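Local structure of glutathione S-transferase domain (Burkholderia graminis, 4MF5) at residues A[158-163]-A[216-221]; A[207-212]-A[235-240]. The protein binds glutathione and probably transfers it to electrophilic substrates, as a Ure2p-like member of the glutathione S-transferase superfamily. All blocks are in the same frame, centred on the assembly; numbering follows the deposited sequence.

Contact 1: residues A[158-163]-A[216-221]; sequences FHKFAG and IGFYEA
His-159 opens the contact by turning the edge of its imidazole to the turn at residues 217-220. His-159 NE2 donates to Glu-220 O at 3.0 Å, but the N-H...O angle of 129° makes this a weak, bent bond; His-159 CD2 lies 3.2 Å from Tyr-219 O, likewise near the ring plane.

Lys-160 carries most of the polar grip. CG stands anti to the backbone N, and the chain, bent at chi2, runs out alongside the turn. Lys-160 NZ then reaches Phe-218 O at 2.7 Å, in the carbonyl plane and with a C=O...N angle of 160°. The same ammonium, Lys-160 NZ, forms a salt bridge to Glu-220 OE2 at 3.0 Å, approaching the carboxylate from its anti side. Its third neighbour is the Phe-218 ring, an off-centre cation-pi contact with CE over the ring face.

Phe-161 closes the helical part of the segment. Phe-161 CZ, at the ring edge, meets Phe-218 CE2 at 3.6 Å, with the two ring planes at 54°, and Phe-161 CE2 lies 4.1 Å from Tyr-219 CE1.

The receiving element is a type I beta turn, Gly-217 to Glu-220, closed by Glu-220 N to Gly-217 O. The arrangement is thus a helix C-terminus holding a turn between two helices, 203-216 and 222-225, within the all-helical C-terminal domain of the glutathione S-transferase fold.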
# COMPACT_ATOMS: atom_id res chain seq x y z
N PHE A 158 14.79 -13.45 5.61
CA PHE A 158 16.17 -13.85 5.36
C PHE A 158 17.01 -13.90 6.62
O PHE A 158 17.97 -14.66 6.67
CB PHE A 158 16.81 -13.00 4.27
CG PHE A 158 16.27 -13.31 2.91
CD1 PHE A 158 16.58 -14.51 2.28
CD2 PHE A 158 15.38 -12.45 2.27
CE1 PHE A 158 16.06 -14.83 1.05
CE2 PHE A 158 14.85 -12.78 1.04
CZ PHE A 158 15.19 -13.96 0.42
N HIS A 159 16.70 -13.12 7.64
CA HIS A 159 17.45 -13.15 8.88
C HIS A 159 16.99 -14.26 9.81
O HIS A 159 17.81 -15.03 10.30
CB HIS A 159 17.38 -11.81 9.59
CG HIS A 159 18.13 -11.78 10.88
ND1 HIS A 159 19.44 -12.19 10.98
CD2 HIS A 159 17.74 -11.40 12.12
CE1 HIS A 159 19.83 -12.03 12.23
NE2 HIS A 159 18.82 -11.55 12.94
N LYS A 160 15.69 -14.32 10.08
CA LYS A 160 15.15 -15.21 11.09
C LYS A 160 14.70 -16.57 10.58
O LYS A 160 14.99 -17.59 11.20
CB LYS A 160 13.96 -14.55 11.79
CG LYS A 160 13.32 -15.46 12.81
CD LYS A 160 12.88 -14.73 14.05
CE LYS A 160 12.43 -15.69 15.16
NZ LYS A 160 12.37 -15.00 16.48
N PHE A 161 13.97 -16.59 9.47
CA PHE A 161 13.30 -17.82 9.02
C PHE A 161 14.05 -18.65 8.00
O PHE A 161 13.93 -19.87 8.01
CB PHE A 161 11.91 -17.49 8.48
CG PHE A 161 10.96 -17.01 9.53
CD1 PHE A 161 10.28 -17.93 10.33
CD2 PHE A 161 10.77 -15.66 9.76
CE1 PHE A 161 9.41 -17.49 11.32
CE2 PHE A 161 9.90 -15.22 10.74
CZ PHE A 161 9.22 -16.14 11.52
N ALA A 162 14.82 -18.02 7.12
CA ALA A 162 15.50 -18.75 6.06
C ALA A 162 16.49 -19.75 6.65
O ALA A 162 17.28 -19.41 7.53
CB ALA A 162 16.22 -17.79 5.15
N GLY A 163 16.44 -20.98 6.16
CA GLY A 163 17.31 -22.03 6.67
C GLY A 163 18.71 -22.01 6.11
O GLY A 163 19.11 -21.10 5.36
N ILE A 216 12.55 -5.21 15.40
CA ILE A 216 13.54 -5.24 16.49
C ILE A 216 13.15 -6.20 17.61
O ILE A 216 13.93 -6.41 18.55
CB ILE A 216 13.81 -3.83 17.01
CG1 ILE A 216 12.65 -3.28 17.83
CG2 ILE A 216 14.19 -2.92 15.85
CD1 ILE A 216 12.86 -1.87 18.30
N GLY A 217 11.99 -6.80 17.54
CA GLY A 217 11.49 -7.75 18.52
C GLY A 217 11.56 -9.14 17.93
O GLY A 217 12.64 -9.76 17.88
N PHE A 218 10.42 -9.62 17.46
CA PHE A 218 10.27 -10.97 16.92
C PHE A 218 11.32 -11.31 15.87
O PHE A 218 11.88 -12.41 15.88
CB PHE A 218 8.86 -11.11 16.33
CG PHE A 218 8.52 -12.46 15.75
CD1 PHE A 218 8.47 -13.58 16.55
CD2 PHE A 218 8.20 -12.58 14.40
CE1 PHE A 218 8.14 -14.82 16.01
CE2 PHE A 218 7.86 -13.81 13.86
CZ PHE A 218 7.83 -14.93 14.67
N TYR A 219 11.60 -10.38 14.96
CA TYR A 219 12.54 -10.68 13.89
C TYR A 219 14.00 -10.64 14.31
O TYR A 219 14.87 -11.08 13.56
CB TYR A 219 12.37 -9.73 12.73
CG TYR A 219 11.20 -9.89 11.83
CD1 TYR A 219 10.42 -11.02 11.81
CD2 TYR A 219 10.95 -8.90 10.88
CE1 TYR A 219 9.36 -11.14 10.90
CE2 TYR A 219 9.92 -9.00 9.98
CZ TYR A 219 9.12 -10.12 10.00
OH TYR A 219 8.10 -10.19 9.07
N GLU A 220 14.28 -10.07 15.48
CA GLU A 220 15.65 -10.04 16.00
C GLU A 220 16.63 -9.33 15.06
O GLU A 220 17.80 -9.69 15.02
CB GLU A 220 16.16 -11.43 16.38
CG GLU A 220 15.26 -12.11 17.41
CD GLU A 220 15.78 -13.46 17.85
OE1 GLU A 220 16.98 -13.57 18.16
OE2 GLU A 220 14.98 -14.41 17.89
N ALA A 221 16.15 -8.30 14.36
CA ALA A 221 16.95 -7.58 13.37
C ALA A 221 17.47 -6.24 13.87
O ALA A 221 18.03 -5.47 13.09
CB ALA A 221 16.18 -7.42 12.06

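Contact 2: residues A[207-212]-A[235-240]; sequences ATFPWV and RALAAF
Phe-209 projects from helix 207-212 into helix 235-240, and its side chain touches three residues there on the way out. Phe-209 CB comes first: it sits over the face of the Phe-240 ring, 3.5 Å from the centroid and 15° off the normal, a CH-pi contact. Phe-209 CG lies 4.1 Å from Phe-240 CG. One flank, through Phe-209 CD1, runs past the backbone of Leu-237, with Leu-237 CA at 3.9 Å, while CD2 on the other flank stays near Phe-240 CD1. Farther out, CE1 nears the methyl of Ala-236 and Leu-237 N. The tip, Phe-209 CZ, meets Ala-236 CB at 3.5 Å. Although the phenyl rings of Phe-209 and Phe-240 are neighbours, their planes lie at 37° and their centroids 5.5 Å apart, an oblique pair.

Phe-240 has CG anti to its backbone N, which extends the ring under Phe-209 CB and on to Pro-210, whose CD lies 3.8 Å from Phe-240 CZ. Leu-237 CD2 packs against Val-212 CG1 at 3.9 Å. The local helix axes cross at -98° with a closest approach of 10.0 Å, a nearly perpendicular packing in which the two phenyl rings account for much of the contact. Leu-190 of helix 170-190 covers Phe-209 and Ala-236, while Ile-58 of helix 51-63 touches Phe-240.

With the touching side chains all apolar and mostly buried, the contact depends on shape matching and dispersion between rings, methyls and methylenes, and polar pairing contributes nothing to it.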
# COMPACT_ATOMS: atom_id res chain seq x y z
N ALA A 207 -0.27 2.09 11.53
CA ALA A 207 0.21 1.23 10.45
C ALA A 207 1.68 0.88 10.63
O ALA A 207 2.11 -0.21 10.28
CB ALA A 207 0.01 1.90 9.11
N THR A 208 2.47 1.84 11.11
CA THR A 208 3.93 1.79 11.00
C THR A 208 4.61 1.16 12.21
O THR A 208 5.48 0.30 12.07
CB THR A 208 4.46 3.21 10.75
OG1 THR A 208 3.87 3.74 9.56
CG2 THR A 208 5.95 3.23 10.62
N PHE A 209 4.26 1.61 13.41
CA PHE A 209 5.01 1.17 14.59
C PHE A 209 4.90 -0.32 14.92
O PHE A 209 5.86 -0.86 15.44
CB PHE A 209 4.77 2.09 15.79
CG PHE A 209 5.36 3.45 15.56
CD1 PHE A 209 6.73 3.64 15.62
CD2 PHE A 209 4.57 4.53 15.20
CE1 PHE A 209 7.29 4.86 15.33
CE2 PHE A 209 5.13 5.75 14.91
CZ PHE A 209 6.50 5.92 14.97
N PRO A 210 3.80 -1.02 14.57
CA PRO A 210 3.82 -2.48 14.78
C PRO A 210 4.94 -3.17 13.99
O PRO A 210 5.47 -4.19 14.42
CB PRO A 210 2.43 -2.93 14.31
CG PRO A 210 1.57 -1.73 14.59
CD PRO A 210 2.44 -0.58 14.16
N TRP A 211 5.27 -2.61 12.83
CA TRP A 211 6.35 -3.16 12.01
C TRP A 211 7.73 -2.82 12.57
O TRP A 211 8.62 -3.65 12.53
CB TRP A 211 6.18 -2.72 10.56
CG TRP A 211 5.29 -3.65 9.81
CD1 TRP A 211 3.96 -3.52 9.52
CD2 TRP A 211 5.67 -4.93 9.33
NE1 TRP A 211 3.51 -4.62 8.88
CE2 TRP A 211 4.54 -5.51 8.74
CE3 TRP A 211 6.86 -5.66 9.38
CZ2 TRP A 211 4.57 -6.78 8.17
CZ3 TRP A 211 6.88 -6.93 8.80
CH2 TRP A 211 5.75 -7.47 8.21
N VAL A 212 7.92 -1.60 13.07
CA VAL A 212 9.16 -1.27 13.75
C VAL A 212 9.35 -2.20 14.95
O VAL A 212 10.43 -2.75 15.17
CB VAL A 212 9.22 0.22 14.14
CG1 VAL A 212 10.54 0.51 14.85
CG2 VAL A 212 9.05 1.13 12.95
N ARG A 235 12.09 7.01 20.25
CA ARG A 235 11.17 7.77 21.08
C ARG A 235 9.72 7.45 20.77
O ARG A 235 8.92 7.17 21.68
CB ARG A 235 11.41 9.27 20.81
CG ARG A 235 10.39 10.23 21.36
CD ARG A 235 10.70 11.70 21.09
NE ARG A 235 10.88 12.06 19.68
CZ ARG A 235 9.91 12.19 18.77
NH1 ARG A 235 8.64 11.92 19.11
NH2 ARG A 235 10.22 12.62 17.55
N ALA A 236 9.37 7.51 19.50
CA ALA A 236 7.99 7.30 19.10
C ALA A 236 7.58 5.84 19.30
O ALA A 236 6.44 5.58 19.70
CB ALA A 236 7.79 7.76 17.67
N LEU A 237 8.49 4.90 19.04
CA LEU A 237 8.19 3.49 19.26
C LEU A 237 7.90 3.23 20.75
O LEU A 237 6.94 2.55 21.11
CB LEU A 237 9.34 2.63 18.78
CG LEU A 237 9.16 1.15 19.05
CD1 LEU A 237 7.97 0.55 18.33
CD2 LEU A 237 10.41 0.43 18.73
N ALA A 238 8.75 3.77 21.63
CA ALA A 238 8.55 3.58 23.06
C ALA A 238 7.20 4.17 23.50
O ALA A 238 6.50 3.56 24.31
CB ALA A 238 9.70 4.18 23.86
N ALA A 239 6.85 5.35 23.00
CA ALA A 239 5.56 5.95 23.31
C ALA A 239 4.43 5.04 22.80
O ALA A 239 3.45 4.79 23.49
CB ALA A 239 5.46 7.34 22.70
N PHE A 240 4.57 4.54 21.58
CA PHE A 240 3.54 3.73 20.94
C PHE A 240 3.24 2.48 21.76
O PHE A 240 2.07 2.20 22.06
CB PHE A 240 4.00 3.36 19.53
CG PHE A 240 2.98 2.57 18.75
CD1 PHE A 240 1.96 3.23 18.08
CD2 PHE A 240 3.05 1.20 18.65
CE1 PHE A 240 1.03 2.54 17.33
CE2 PHE A 240 2.12 0.49 17.90
CZ PHE A 240 1.12 1.16 17.23

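How the contacts relate
Helix 203-216 ties the contacts together: contact 2 uses its body, and contact 1 uses the turn that follows its last residue. Their centres are 18 Å apart, but they touch at two points. Ile-216 CD1 packs on Leu-237 CD2 at 3.4 Å, and Tyr-219 OH lies 3.5 Å from Trp-211 CZ3. The second point leads toward the ligand: Trp-211 NE1 is hydrogen-bonded to OD1 of Asn-52, a glutathione-binding residue. The Tyr-219 side chain is about 8 Å from bound glutathione and that of Pro-210 about 10 Å. Neither contact reaches the ligand at these distances; the link to the site runs through Trp-211 and Asn-52. Contact 1 is partly buried and mixed polar and aromatic, contact 2 buried and apolar.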